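Local coordinates for protein putative ABC transporter (Thermobispora bispora, PDB 4PE6) that probably serves as the solute-binding component of an ABC transporter, with carbohydrate-like ligands, and here holds a trihydroxybutanoic acid, at residues A[39-44]-A[54-59]; A[122-127]-A[282-287]; A[231-236]-A[252-257]. All coordinates share one frame; numbering follows the deposited sequence.

Interaction 1: A[39-44]-A[54-59]; sequences KFEEAA and GKYKVV
Tyr56 on strand 55-59 lies against helix 39-44, its ring covered on one face by the methyl of Ala44. Followed outward, Tyr56 CB comes first, 4.0 Å from Ala44 CB. CG lies between the backbone N and the carbonyl carbon (chi1 72°), which swings the ring alongside the helix. Ala44 CB then sits 3.6 Å from Tyr56 CG and about as near CD2, a CH-pi contact set off toward the rim. On the other branch Tyr56 CD1 approaches Phe40 CE2 at 4.2 Å, and Tyr56 CE1 meets Glu41 CG at 4.0 Å, the Glu41 and Tyr56 side chains crossing at about a right angle. At the tip, Tyr56 OH stands 4.0 Å from Glu41 O. Val58, two residues on, puts CG2 3.8 Å from Phe40 CD2 and 3.7 Å from Glu41 OE2. The segments run antiparallel at 170°, as the helix and second strand of the beta-alpha-beta crossover 20-25, 31-49, 55-60 should. Backbone hydrogen bonds join Lys55, Lys57 and Val59 to strand 20-25, and helix 263-275 touches Phe40 and Ala43. No hydrogen bond joins the two segments, so the contact rests on apolar and CH-pi packing, with Glu41, through CG and one carboxylate oxygen, at the margin.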
ATOM      1  N   LYS A  39       1.340  -5.729  11.282  1.00 20.86           N
ATOM      2  CA  LYS A  39       2.472  -4.951  11.776  1.00 20.90           C
ATOM      3  C   LYS A  39       2.041  -3.913  12.815  1.00 20.52           C
ATOM      4  O   LYS A  39       2.729  -3.735  13.816  1.00 20.72           O
ATOM      5  CB  LYS A  39       3.211  -4.263  10.622  1.00 20.95           C
ATOM      6  CG  LYS A  39       3.816  -5.207   9.604  1.00 21.77           C
ATOM      7  CD  LYS A  39       4.939  -6.043  10.201  1.00 23.32           C
ATOM      8  CE  LYS A  39       5.383  -7.125   9.231  1.00 24.50           C
ATOM      9  NZ  LYS A  39       6.761  -7.558   9.554  1.00 26.44           N
ATOM     10  N   PHE A  40       0.905  -3.234  12.584  1.00 19.61           N
ATOM     11  CA  PHE A  40       0.356  -2.322  13.569  1.00 19.65           C
ATOM     12  C   PHE A  40       0.050  -3.025  14.876  1.00 21.01           C
ATOM     13  O   PHE A  40       0.371  -2.522  15.942  1.00 21.49           O
ATOM     14  CB  PHE A  40      -0.948  -1.652  13.084  1.00 18.46           C
ATOM     15  CG  PHE A  40      -1.629  -0.847  14.164  1.00 18.17           C
ATOM     16  CD1 PHE A  40      -1.148   0.416  14.511  1.00 17.77           C
ATOM     17  CD2 PHE A  40      -2.706  -1.360  14.863  1.00 18.20           C
ATOM     18  CE1 PHE A  40      -1.766   1.159  15.505  1.00 17.59           C
ATOM     19  CE2 PHE A  40      -3.321  -0.635  15.863  1.00 18.25           C
ATOM     20  CZ  PHE A  40      -2.836   0.632  16.190  1.00 18.02           C
ATOM     21  N   GLU A  41      -0.607  -4.176  14.796  1.00 22.62           N
ATOM     22  CA  GLU A  41      -1.028  -4.863  15.997  1.00 24.19           C
ATOM     23  C   GLU A  41       0.174  -5.395  16.793  1.00 25.38           C
ATOM     24  O   GLU A  41       0.197  -5.306  18.017  1.00 25.89           O
ATOM     25  CB  GLU A  41      -1.990  -5.991  15.651  1.00 25.87           C
ATOM     26  CG  GLU A  41      -3.384  -5.496  15.341  1.00 26.49           C
ATOM     27  CD  GLU A  41      -4.322  -6.606  14.904  1.00 28.66           C
ATOM     28  OE1 GLU A  41      -3.843  -7.628  14.375  1.00 29.94           O
ATOM     29  OE2 GLU A  41      -5.545  -6.429  15.060  1.00 30.32           O
ATOM     30  N   GLU A  42       1.166  -5.922  16.093  1.00 25.93           N
ATOM     31  CA  GLU A  42       2.423  -6.312  16.740  1.00 27.67           C
ATOM     32  C   GLU A  42       3.094  -5.106  17.414  1.00 27.00           C
ATOM     33  O   GLU A  42       3.536  -5.204  18.544  1.00 27.29           O
ATOM     34  CB  GLU A  42       3.362  -6.934  15.720  1.00 28.77           C
ATOM     35  CG  GLU A  42       4.758  -7.221  16.235  1.00 31.05           C
ATOM     36  CD  GLU A  42       5.660  -7.787  15.153  1.00 32.40           C
ATOM     37  OE1 GLU A  42       5.919  -7.098  14.138  1.00 31.47           O
ATOM     38  OE2 GLU A  42       6.133  -8.913  15.345  1.00 34.48           O
ATOM     39  N   ALA A  43       3.179  -3.976  16.722  1.00 25.79           N
ATOM     40  CA  ALA A  43       3.820  -2.795  17.303  1.00 25.74           C
ATOM     41  C   ALA A  43       3.031  -2.231  18.496  1.00 26.08           C
ATOM     42  O   ALA A  43       3.615  -1.776  19.484  1.00 25.82           O
ATOM     43  CB  ALA A  43       4.010  -1.715  16.258  1.00 25.14           C
ATOM     44  N   ALA A  44       1.706  -2.249  18.386  1.00 25.96           N
ATOM     45  CA  ALA A  44       0.837  -1.724  19.435  1.00 26.49           C
ATOM     46  C   ALA A  44       0.932  -2.565  20.695  1.00 28.51           C
ATOM     47  O   ALA A  44       1.026  -2.028  21.803  1.00 27.26           O
ATOM     48  CB  ALA A  44      -0.599  -1.689  18.953  1.00 26.06           C
ATOM     49  N   GLY A  54      -2.174   2.318  26.567  1.00 30.23           N
ATOM     50  CA  GLY A  54      -3.015   1.491  27.439  1.00 31.17           C
ATOM     51  C   GLY A  54      -3.948   0.567  26.689  1.00 31.30           C
ATOM     52  O   GLY A  54      -4.387  -0.446  27.218  1.00 32.26           O
ATOM     53  N   LYS A  55      -4.254   0.917  25.446  1.00 30.19           N
ATOM     54  CA  LYS A  55      -5.270   0.229  24.689  1.00 30.54           C
ATOM     55  C   LYS A  55      -5.125   0.546  23.202  1.00 28.30           C
ATOM     56  O   LYS A  55      -4.704   1.651  22.814  1.00 26.30           O
ATOM     57  CB  LYS A  55      -6.655   0.653  25.178  1.00 32.49           C
ATOM     58  CG  LYS A  55      -7.820  -0.109  24.566  1.00 34.44           C
ATOM     59  CD  LYS A  55      -9.151   0.406  25.091  1.00 36.81           C
ATOM     60  CE  LYS A  55     -10.297  -0.209  24.308  1.00 38.78           C
ATOM     61  NZ  LYS A  55     -11.611   0.029  24.964  1.00 41.86           N
ATOM     62  N   TYR A  56      -5.448  -0.446  22.383  1.00 28.10           N
ATOM     63  CA  TYR A  56      -5.510  -0.267  20.936  1.00 27.42           C
ATOM     64  C   TYR A  56      -6.686  -1.057  20.373  1.00 27.42           C
ATOM     65  O   TYR A  56      -7.082  -2.081  20.936  1.00 27.85           O
ATOM     66  CB  TYR A  56      -4.189  -0.685  20.274  1.00 27.82           C
ATOM     67  CG  TYR A  56      -3.911  -2.172  20.229  1.00 28.58           C
ATOM     68  CD1 TYR A  56      -4.344  -2.956  19.164  1.00 29.30           C
ATOM     69  CD2 TYR A  56      -3.180  -2.796  21.243  1.00 30.55           C
ATOM     70  CE1 TYR A  56      -4.082  -4.324  19.129  1.00 30.83           C
ATOM     71  CE2 TYR A  56      -2.906  -4.150  21.206  1.00 31.30           C
ATOM     72  CZ  TYR A  56      -3.356  -4.908  20.150  1.00 32.16           C
ATOM     73  OH  TYR A  56      -3.089  -6.263  20.130  1.00 35.39           O
ATOM     74  N   LYS A  57      -7.243  -0.558  19.271  1.00 25.78           N
ATOM     75  CA  LYS A  57      -8.335  -1.199  18.578  1.00 25.70           C
ATOM     76  C   LYS A  57      -8.216  -1.000  17.062  1.00 23.57           C
ATOM     77  O   LYS A  57      -7.926   0.119  16.590  1.00 22.33           O
ATOM     78  CB  LYS A  57      -9.665  -0.633  19.062  1.00 27.26           C
ATOM     79  CG  LYS A  57     -10.870  -1.502  18.722  1.00 29.61           C
ATOM     80  CD  LYS A  57     -12.150  -0.860  19.223  1.00 31.34           C
ATOM     81  CE  LYS A  57     -13.389  -1.465  18.603  1.00 33.18           C
ATOM     82  NZ  LYS A  57     -13.707  -2.737  19.286  1.00 35.53           N
ATOM     83  N   VAL A  58      -8.440  -2.089  16.328  1.00 24.22           N
ATOM     84  CA  VAL A  58      -8.530  -2.085  14.876  1.00 23.22           C
ATOM     85  C   VAL A  58      -9.954  -2.351  14.397  1.00 22.98           C
ATOM     86  O   VAL A  58     -10.604  -3.329  14.805  1.00 22.81           O
ATOM     87  CB  VAL A  58      -7.603  -3.158  14.280  1.00 23.71           C
ATOM     88  CG1 VAL A  58      -7.841  -3.319  12.780  1.00 23.40           C
ATOM     89  CG2 VAL A  58      -6.161  -2.786  14.558  1.00 23.44           C
ATOM     90  N   VAL A  59     -10.444  -1.497  13.512  1.00 22.02           N
ATOM     91  CA  VAL A  59     -11.713  -1.779  12.870  1.00 22.33           C
ATOM     92  C   VAL A  59     -11.579  -1.690  11.361  1.00 22.05           C
ATOM     93  O   VAL A  59     -11.093  -0.683  10.847  1.00 20.80           O
ATOM     94  CB  VAL A  59     -12.812  -0.855  13.387  1.00 22.51           C
ATOM     95  CG1 VAL A  59     -14.114  -1.164  12.679  1.00 23.23           C
ATOM     96  CG2 VAL A  59     -12.975  -1.033  14.906  1.00 22.98           C
TER

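Interaction 2: A[122-127]-A[282-287]; sequences YILQNS and KQMTFP
Leu124 and Phe286 pack together on one face of a parallel strand pair, Leu124 CD1 over the Phe286 ring 3.8 Å above its plane. Met284, a selenomethionine, continues this face with SE 4.4 Å from Leu124 CD1. Helices 263-275 and 315-327 cover this side. The backbones are laced by four bonds, from Ile123 N to Lys282 O through to Phe286 N to Gln125 O (2.8 Å). Strand 283-290, from far along the chain, thus joins 122-126 in parallel beside the lobe's strands 20-25, 84-88 and 108-112. Asn126, close to the ligand, also bonds Gln125 O through ND2, from the opposite face of that carbonyl, while Asn126 OD1 accepts from Asp260 N.

The other face, beyond Ile123, is looser and carries Gln125, Gln283 and Thr285. Gln283 NE2 donates to Thr285 OG1 at 2.9 Å and to Gln125 OE1 at 3.1 Å, well above the acceptor's carbonyl plane, with the two amides turned 75° apart. At the exposed start, Lys282 folds back through chi2 -67° and chi3 -77°, bringing NZ over the Tyr122 ring, 4.4 Å from its centroid, in a cation-pi contact; NZ also bonds Pro119 O. Toward the Ser127 and Pro287 ends, one water links Ser127 N to Phe286 O and another Asn126 ND2 to Pro287 O. Backbone bonds set the register, with apolar packing on one face and polar side-chain bonds on the other.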
ATOM      1  N   TYR A 122      -3.096  14.954  10.268  1.00 20.40           N
ATOM      2  CA  TYR A 122      -1.739  14.803   9.781  1.00 19.79           C
ATOM      3  C   TYR A 122      -1.684  13.673   8.751  1.00 19.23           C
ATOM      4  O   TYR A 122      -2.237  12.585   8.969  1.00 18.83           O
ATOM      5  CB  TYR A 122      -0.801  14.493  10.956  1.00 19.70           C
ATOM      6  CG  TYR A 122      -0.665  15.657  11.925  1.00 20.09           C
ATOM      7  CD1 TYR A 122      -1.624  15.900  12.896  1.00 20.03           C
ATOM      8  CD2 TYR A 122       0.424  16.550  11.836  1.00 20.72           C
ATOM      9  CE1 TYR A 122      -1.521  16.975  13.766  1.00 20.52           C
ATOM     10  CE2 TYR A 122       0.546  17.611  12.712  1.00 21.15           C
ATOM     11  CZ  TYR A 122      -0.419  17.816  13.672  1.00 21.23           C
ATOM     12  OH  TYR A 122      -0.285  18.890  14.528  1.00 22.30           O
ATOM     13  N   ILE A 123      -1.032  13.940   7.626  1.00 18.95           N
ATOM     14  CA  ILE A 123      -0.897  12.969   6.544  1.00 18.45           C
ATOM     15  C   ILE A 123       0.492  12.277   6.558  1.00 18.18           C
ATOM     16  O   ILE A 123       1.549  12.941   6.536  1.00 18.50           O
ATOM     17  CB  ILE A 123      -1.121  13.631   5.172  1.00 18.89           C
ATOM     18  CG1 ILE A 123      -2.618  13.845   4.860  1.00 19.00           C
ATOM     19  CG2 ILE A 123      -0.577  12.733   4.061  1.00 18.67           C
ATOM     20  CD1 ILE A 123      -3.460  14.488   5.941  1.00 19.36           C
ATOM     21  N   LEU A 124       0.478  10.946   6.539  1.00 17.32           N
ATOM     22  CA  LEU A 124       1.693  10.157   6.432  1.00 17.35           C
ATOM     23  C   LEU A 124       1.480   9.160   5.313  1.00 17.03           C
ATOM     24  O   LEU A 124       0.665   8.257   5.431  1.00 16.82           O
ATOM     25  CB  LEU A 124       2.000   9.432   7.738  1.00 17.29           C
ATOM     26  CG  LEU A 124       3.401   8.803   7.806  1.00 17.65           C
ATOM     27  CD1 LEU A 124       3.824   8.695   9.259  1.00 17.92           C
ATOM     28  CD2 LEU A 124       3.492   7.427   7.113  1.00 17.54           C
ATOM     29  N   GLN A 125       2.207   9.343   4.226  1.00 17.28           N
ATOM     30  CA  GLN A 125       1.957   8.606   2.997  1.00 17.10           C
ATOM     31  C   GLN A 125       3.231   8.008   2.430  1.00 17.22           C
ATOM     32  O   GLN A 125       4.298   8.086   3.043  1.00 17.92           O
ATOM     33  CB  GLN A 125       1.265   9.537   1.986  1.00 17.39           C
ATOM     34  CG  GLN A 125       2.169  10.642   1.440  1.00 18.21           C
ATOM     35  CD  GLN A 125       1.486  11.414   0.348  1.00 18.77           C
ATOM     36  OE1 GLN A 125       1.021  12.511   0.574  1.00 19.70           O
ATOM     37  NE2 GLN A 125       1.371  10.814  -0.837  1.00 18.80           N
ATOM     38  N   ASN A 126       3.114   7.396   1.265  1.00 16.89           N
ATOM     39  CA  ASN A 126       4.244   7.051   0.437  1.00 17.04           C
ATOM     40  C   ASN A 126       4.061   7.783  -0.882  1.00 17.05           C
ATOM     41  O   ASN A 126       2.957   8.262  -1.198  1.00 16.86           O
ATOM     42  CB  ASN A 126       4.287   5.534   0.128  1.00 16.79           C
ATOM     43  CG  ASN A 126       4.837   4.656   1.266  1.00 16.92           C
ATOM     44  OD1 ASN A 126       4.936   3.432   1.087  1.00 16.82           O
ATOM     45  ND2 ASN A 126       5.132   5.230   2.427  1.00 17.06           N
ATOM     46  N   SER A 127       5.109   7.812  -1.693  1.00 17.44           N
ATOM     47  CA  SER A 127       4.968   8.344  -3.074  1.00 17.64           C
ATOM     48  C   SER A 127       4.284   7.329  -3.992  1.00 17.19           C
ATOM     49  O   SER A 127       4.918   6.445  -4.564  1.00 17.24           O
ATOM     50  CB  SER A 127       6.295   8.744  -3.685  1.00 18.31           C
ATOM     51  OG  SER A 127       6.092   9.146  -5.029  1.00 18.65           O
ATOM     52  N   LYS A 282       2.428  18.619   8.700  1.00 23.51           N
ATOM     53  CA  LYS A 282       1.085  18.177   8.341  1.00 23.88           C
ATOM     54  C   LYS A 282       1.111  17.131   7.232  1.00 23.49           C
ATOM     55  O   LYS A 282       0.151  16.368   7.079  1.00 22.75           O
ATOM     56  CB  LYS A 282       0.205  19.355   7.869  1.00 25.35           C
ATOM     57  CG  LYS A 282      -0.060  20.443   8.905  1.00 26.86           C
ATOM     58  CD  LYS A 282      -0.915  19.980  10.085  1.00 27.70           C
ATOM     59  CE  LYS A 282      -2.392  19.894   9.715  1.00 28.61           C
ATOM     60  NZ  LYS A 282      -3.251  19.657  10.909  1.00 29.21           N
ATOM     61  N   GLN A 283       2.171  17.151   6.425  1.00 23.79           N
ATOM     62  CA  GLN A 283       2.329  16.192   5.331  1.00 24.12           C
ATOM     63  C   GLN A 283       3.704  15.550   5.433  1.00 23.38           C
ATOM     64  O   GLN A 283       4.709  16.241   5.525  1.00 22.55           O
ATOM     65  CB  GLN A 283       2.135  16.875   3.976  1.00 25.69           C
ATOM     66  CG  GLN A 283       2.010  15.885   2.814  1.00 26.86           C
ATOM     67  CD  GLN A 283       3.338  15.260   2.411  1.00 28.04           C
ATOM     68  OE1 GLN A 283       4.381  15.908   2.468  1.00 29.88           O
ATOM     69  NE2 GLN A 283       3.305  13.985   2.016  1.00 28.32           N
HETATM   70  N   MSE A 284       3.735  14.223   5.434  1.00 22.12           N
HETATM   71  CA  MSE A 284       4.986  13.478   5.538  1.00 22.31           C
HETATM   72  C   MSE A 284       5.013  12.387   4.496  1.00 21.44           C
HETATM   73  O   MSE A 284       4.118  11.535   4.436  1.00 20.47           O
HETATM   74  CB  MSE A 284       5.139  12.864   6.930  1.00 22.89           C
HETATM   75  CG  MSE A 284       5.104  13.858   8.080  1.00 24.23           C
HETATM   76 SE   MSE A 284       5.020  12.939   9.830  1.00 26.42          SE
HETATM   77  CE  MSE A 284       3.070  13.201   9.912  1.00 25.09           C
ATOM     78  N   THR A 285       6.038  12.394   3.663  1.00 21.50           N
ATOM     79  CA  THR A 285       6.253  11.298   2.720  1.00 21.20           C
ATOM     80  C   THR A 285       7.300  10.319   3.223  1.00 20.84           C
ATOM     81  O   THR A 285       8.472  10.655   3.404  1.00 21.41           O
ATOM     82  CB  THR A 285       6.598  11.816   1.315  1.00 22.06           C
ATOM     83  OG1 THR A 285       5.469  12.534   0.806  1.00 22.31           O
ATOM     84  CG2 THR A 285       6.882  10.677   0.381  1.00 22.18           C
ATOM     85  N   PHE A 286       6.854   9.093   3.461  1.00 19.77           N
ATOM     86  CA  PHE A 286       7.725   7.998   3.840  1.00 19.64           C
ATOM     87  C   PHE A 286       8.008   7.109   2.601  1.00 19.67           C
ATOM     88  O   PHE A 286       7.334   7.246   1.568  1.00 19.51           O
ATOM     89  CB  PHE A 286       7.074   7.182   4.975  1.00 19.30           C
ATOM     90  CG  PHE A 286       7.369   7.711   6.356  1.00 19.38           C
ATOM     91  CD1 PHE A 286       7.042   9.005   6.706  1.00 19.22           C
ATOM     92  CD2 PHE A 286       7.973   6.899   7.307  1.00 19.64           C
ATOM     93  CE1 PHE A 286       7.318   9.504   7.973  1.00 19.51           C
ATOM     94  CE2 PHE A 286       8.251   7.385   8.579  1.00 19.95           C
ATOM     95  CZ  PHE A 286       7.938   8.696   8.913  1.00 19.75           C
ATOM     96  N   PRO A 287       8.997   6.208   2.696  1.00 19.78           N
ATOM     97  CA  PRO A 287       9.462   5.474   1.526  1.00 20.10           C
ATOM     98  C   PRO A 287       8.668   4.230   1.179  1.00 19.64           C
ATOM     99  O   PRO A 287       8.284   3.451   2.058  1.00 19.37           O
ATOM    100  CB  PRO A 287      10.893   5.063   1.908  1.00 20.85           C
ATOM    101  CG  PRO A 287      10.843   4.949   3.402  1.00 20.81           C
ATOM    102  CD  PRO A 287       9.937   6.070   3.829  1.00 20.38           C
TER
HETATM  103  O   HOH W   1       7.100   3.983   4.373  1.00 20.31           O
HETATM  104  O   HOH W   2       7.700   7.217  -1.121  1.00 21.42           O

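Interaction 3: A[231-236]-A[252-257]; sequences PAVTFE and NGSVAV
Ser254 OG accepts a nearly straight bond from Val233 N (2.9 Å, 171°), taking the place of a backbone carbonyl at the start of a parallel pairing. The strands belong to the beta-alpha-beta unit 232-235, 239-247, 255-258, in the Rossmann-like alpha/beta architecture of periplasmic binding proteins. Regular bonds follow: Val255 N to Val233 O at 3.0 Å, then Phe235 N to Val255 O at 2.8 Å. Thr234 and Val255 lie side by side on one face, their CG2 methyls 3.9 Å apart. On the other, Phe235 has CG anti to its carbonyl carbon (chi1 -76°), which carries the ring back along the strand until CE2 meets Ser254 CB at 3.6 Å. Val233 CG2 covers one face of that ring.

Outward, helix 128-142 touches Ala232, Thr234 and Val255, while helix 239-247 lies against the Phe235 side, where Trp245 meets the ring. Thr234 OG1 bonds Gly212 N, and Ala256 has a backbone bond to Ile291. A water lies between Phe235 O and Val257 N, probably bridging them where direct bonding lapses. The serine hydroxyl is itself positioned by Asn252, whose amide also reaches Pro231 O weakly. In an Asx turn across Gly253, Asn252 OD1 accepts from Ser254 N, tilted from the carbonyl plane, and from Ser254 OG at 2.8 Å, in that plane and on a lone pair.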
ATOM      1  N   PRO A 231       3.433 -13.262 -18.986  1.00 22.20           N
ATOM      2  CA  PRO A 231       4.011 -11.959 -19.387  1.00 21.53           C
ATOM      3  C   PRO A 231       4.856 -11.310 -18.314  1.00 20.68           C
ATOM      4  O   PRO A 231       4.987 -11.855 -17.231  1.00 20.23           O
ATOM      5  CB  PRO A 231       2.767 -11.101 -19.645  1.00 21.37           C
ATOM      6  CG  PRO A 231       1.760 -11.657 -18.703  1.00 21.45           C
ATOM      7  CD  PRO A 231       2.000 -13.140 -18.659  1.00 21.99           C
ATOM      8  N   ALA A 232       5.427 -10.129 -18.597  1.00 20.20           N
ATOM      9  CA  ALA A 232       6.008  -9.317 -17.524  1.00 19.72           C
ATOM     10  C   ALA A 232       4.880  -8.880 -16.603  1.00 19.09           C
ATOM     11  O   ALA A 232       3.856  -8.389 -17.068  1.00 18.63           O
ATOM     12  CB  ALA A 232       6.753  -8.099 -18.082  1.00 19.93           C
ATOM     13  N   VAL A 233       5.045  -9.096 -15.306  1.00 19.11           N
ATOM     14  CA  VAL A 233       4.022  -8.737 -14.324  1.00 18.82           C
ATOM     15  C   VAL A 233       4.574  -7.870 -13.194  1.00 18.94           C
ATOM     16  O   VAL A 233       5.791  -7.662 -13.056  1.00 19.55           O
ATOM     17  CB  VAL A 233       3.331  -9.998 -13.725  1.00 18.84           C
ATOM     18  CG1 VAL A 233       2.568 -10.759 -14.800  1.00 18.86           C
ATOM     19  CG2 VAL A 233       4.339 -10.913 -13.054  1.00 19.50           C
ATOM     20  N   THR A 234       3.664  -7.348 -12.383  1.00 18.67           N
ATOM     21  CA  THR A 234       4.016  -6.543 -11.224  1.00 18.74           C
ATOM     22  C   THR A 234       3.678  -7.376 -10.003  1.00 19.03           C
ATOM     23  O   THR A 234       2.523  -7.474  -9.620  1.00 18.74           O
ATOM     24  CB  THR A 234       3.243  -5.214 -11.205  1.00 18.56           C
ATOM     25  OG1 THR A 234       1.828  -5.457 -11.305  1.00 18.03           O
ATOM     26  CG2 THR A 234       3.682  -4.332 -12.359  1.00 18.62           C
ATOM     27  N   PHE A 235       4.693  -8.020  -9.423  1.00 19.34           N
ATOM     28  CA  PHE A 235       4.469  -8.931  -8.330  1.00 19.72           C
ATOM     29  C   PHE A 235       4.129  -8.247  -7.028  1.00 19.93           C
ATOM     30  O   PHE A 235       4.584  -7.141  -6.747  1.00 19.26           O
ATOM     31  CB  PHE A 235       5.725  -9.774  -8.083  1.00 20.55           C
ATOM     32  CG  PHE A 235       5.926 -10.847  -9.093  1.00 20.87           C
ATOM     33  CD1 PHE A 235       5.014 -11.890  -9.191  1.00 20.95           C
ATOM     34  CD2 PHE A 235       7.031 -10.844  -9.921  1.00 21.37           C
ATOM     35  CE1 PHE A 235       5.191 -12.896 -10.117  1.00 21.20           C
ATOM     36  CE2 PHE A 235       7.212 -11.862 -10.850  1.00 21.67           C
ATOM     37  CZ  PHE A 235       6.291 -12.883 -10.941  1.00 21.46           C
ATOM     38  N   GLU A 236       3.373  -8.983  -6.225  1.00 19.51           N
ATOM     39  CA  GLU A 236       3.330  -8.815  -4.765  1.00 19.81           C
ATOM     40  C   GLU A 236       4.746  -8.753  -4.214  1.00 20.03           C
ATOM     41  O   GLU A 236       5.632  -9.463  -4.701  1.00 20.48           O
ATOM     42  CB  GLU A 236       2.648 -10.022  -4.108  1.00 20.51           C
ATOM     43  CG  GLU A 236       1.177 -10.203  -4.432  1.00 21.61           C
ATOM     44  CD  GLU A 236       0.892 -10.971  -5.707  1.00 22.52           C
ATOM     45  OE1 GLU A 236       1.819 -11.229  -6.495  1.00 22.53           O
ATOM     46  OE2 GLU A 236      -0.289 -11.300  -5.932  1.00 23.91           O
ATOM     47  N   ASN A 252      11.819 -11.757 -17.397  1.00 33.47           N
ATOM     48  CA  ASN A 252      11.078 -11.223 -18.536  1.00 31.46           C
ATOM     49  C   ASN A 252      10.623  -9.775 -18.365  1.00 30.10           C
ATOM     50  O   ASN A 252       9.739  -9.314 -19.088  1.00 30.62           O
ATOM     51  CB  ASN A 252       9.848 -12.098 -18.770  1.00 31.15           C
ATOM     52  CG  ASN A 252       8.865 -12.050 -17.613  1.00 30.16           C
ATOM     53  OD1 ASN A 252       9.141 -11.467 -16.560  1.00 28.95           O
ATOM     54  ND2 ASN A 252       7.712 -12.681 -17.799  1.00 30.22           N
ATOM     55  N   GLY A 253      11.218  -9.061 -17.419  1.00 28.86           N
ATOM     56  CA  GLY A 253      10.854  -7.669 -17.174  1.00 26.84           C
ATOM     57  C   GLY A 253       9.929  -7.513 -15.986  1.00 25.18           C
ATOM     58  O   GLY A 253       9.515  -6.394 -15.667  1.00 24.61           O
ATOM     59  N   SER A 254       9.570  -8.627 -15.340  1.00 23.79           N
ATOM     60  CA  SER A 254       8.724  -8.561 -14.153  1.00 22.62           C
ATOM     61  C   SER A 254       9.390  -7.720 -13.086  1.00 22.36           C
ATOM     62  O   SER A 254      10.609  -7.647 -13.037  1.00 22.97           O
ATOM     63  CB  SER A 254       8.371  -9.959 -13.641  1.00 22.44           C
ATOM     64  OG  SER A 254       7.460 -10.580 -14.540  1.00 21.71           O
ATOM     65  N   VAL A 255       8.582  -7.033 -12.274  1.00 21.81           N
ATOM     66  CA  VAL A 255       9.083  -6.182 -11.176  1.00 21.58           C
ATOM     67  C   VAL A 255       8.344  -6.480  -9.878  1.00 21.11           C
ATOM     68  O   VAL A 255       7.308  -7.152  -9.878  1.00 20.74           O
ATOM     69  CB  VAL A 255       8.969  -4.690 -11.506  1.00 21.70           C
ATOM     70  CG1 VAL A 255       9.851  -4.362 -12.690  1.00 22.22           C
ATOM     71  CG2 VAL A 255       7.507  -4.301 -11.757  1.00 21.09           C
ATOM     72  N   ALA A 256       8.904  -6.017  -8.769  1.00 21.05           N
ATOM     73  CA  ALA A 256       8.268  -6.134  -7.462  1.00 20.42           C
ATOM     74  C   ALA A 256       8.446  -4.848  -6.689  1.00 20.13           C
ATOM     75  O   ALA A 256       9.529  -4.580  -6.132  1.00 20.76           O
ATOM     76  CB  ALA A 256       8.865  -7.298  -6.681  1.00 21.12           C
ATOM     77  N   VAL A 257       7.390  -4.048  -6.660  1.00 19.27           N
ATOM     78  CA  VAL A 257       7.387  -2.759  -5.950  1.00 18.93           C
ATOM     79  C   VAL A 257       5.987  -2.479  -5.376  1.00 18.40           C
ATOM     80  O   VAL A 257       4.974  -2.744  -6.022  1.00 18.40           O
ATOM     81  CB  VAL A 257       7.863  -1.609  -6.879  1.00 19.07           C
ATOM     82  CG1 VAL A 257       7.034  -1.554  -8.163  1.00 18.86           C
ATOM     83  CG2 VAL A 257       7.835  -0.272  -6.149  1.00 19.01           C
TER
HETATM   84  O   HOH W   3       4.584  -4.639  -8.043  1.00 17.76           O

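Interactions 1 and 2 lie in one lobe of the two-lobed fold and interaction 3 in the other. Interaction 1 includes an outermost strand, 55-60, whereas interactions 2 and 3 are linked through the neighbouring strands 283-290 and 255-258, without touching. Their nearest atoms are about 7 Å apart, although the centres of interactions 2 and 3 stand 26 Å apart on opposite sides of the chain's centre. Along the sequence, interaction 3 falls wholly between the two strands that interaction 2 pairs. The bound trihydroxybutanoic acid lies about 6 Å from the side chain of Asn126, 9 Å from that of Glu236 and 13 Å from that of Phe40. Interaction 2 thus runs nearest the pocket, where Asp113, Phe128 and Ser259 help line the site.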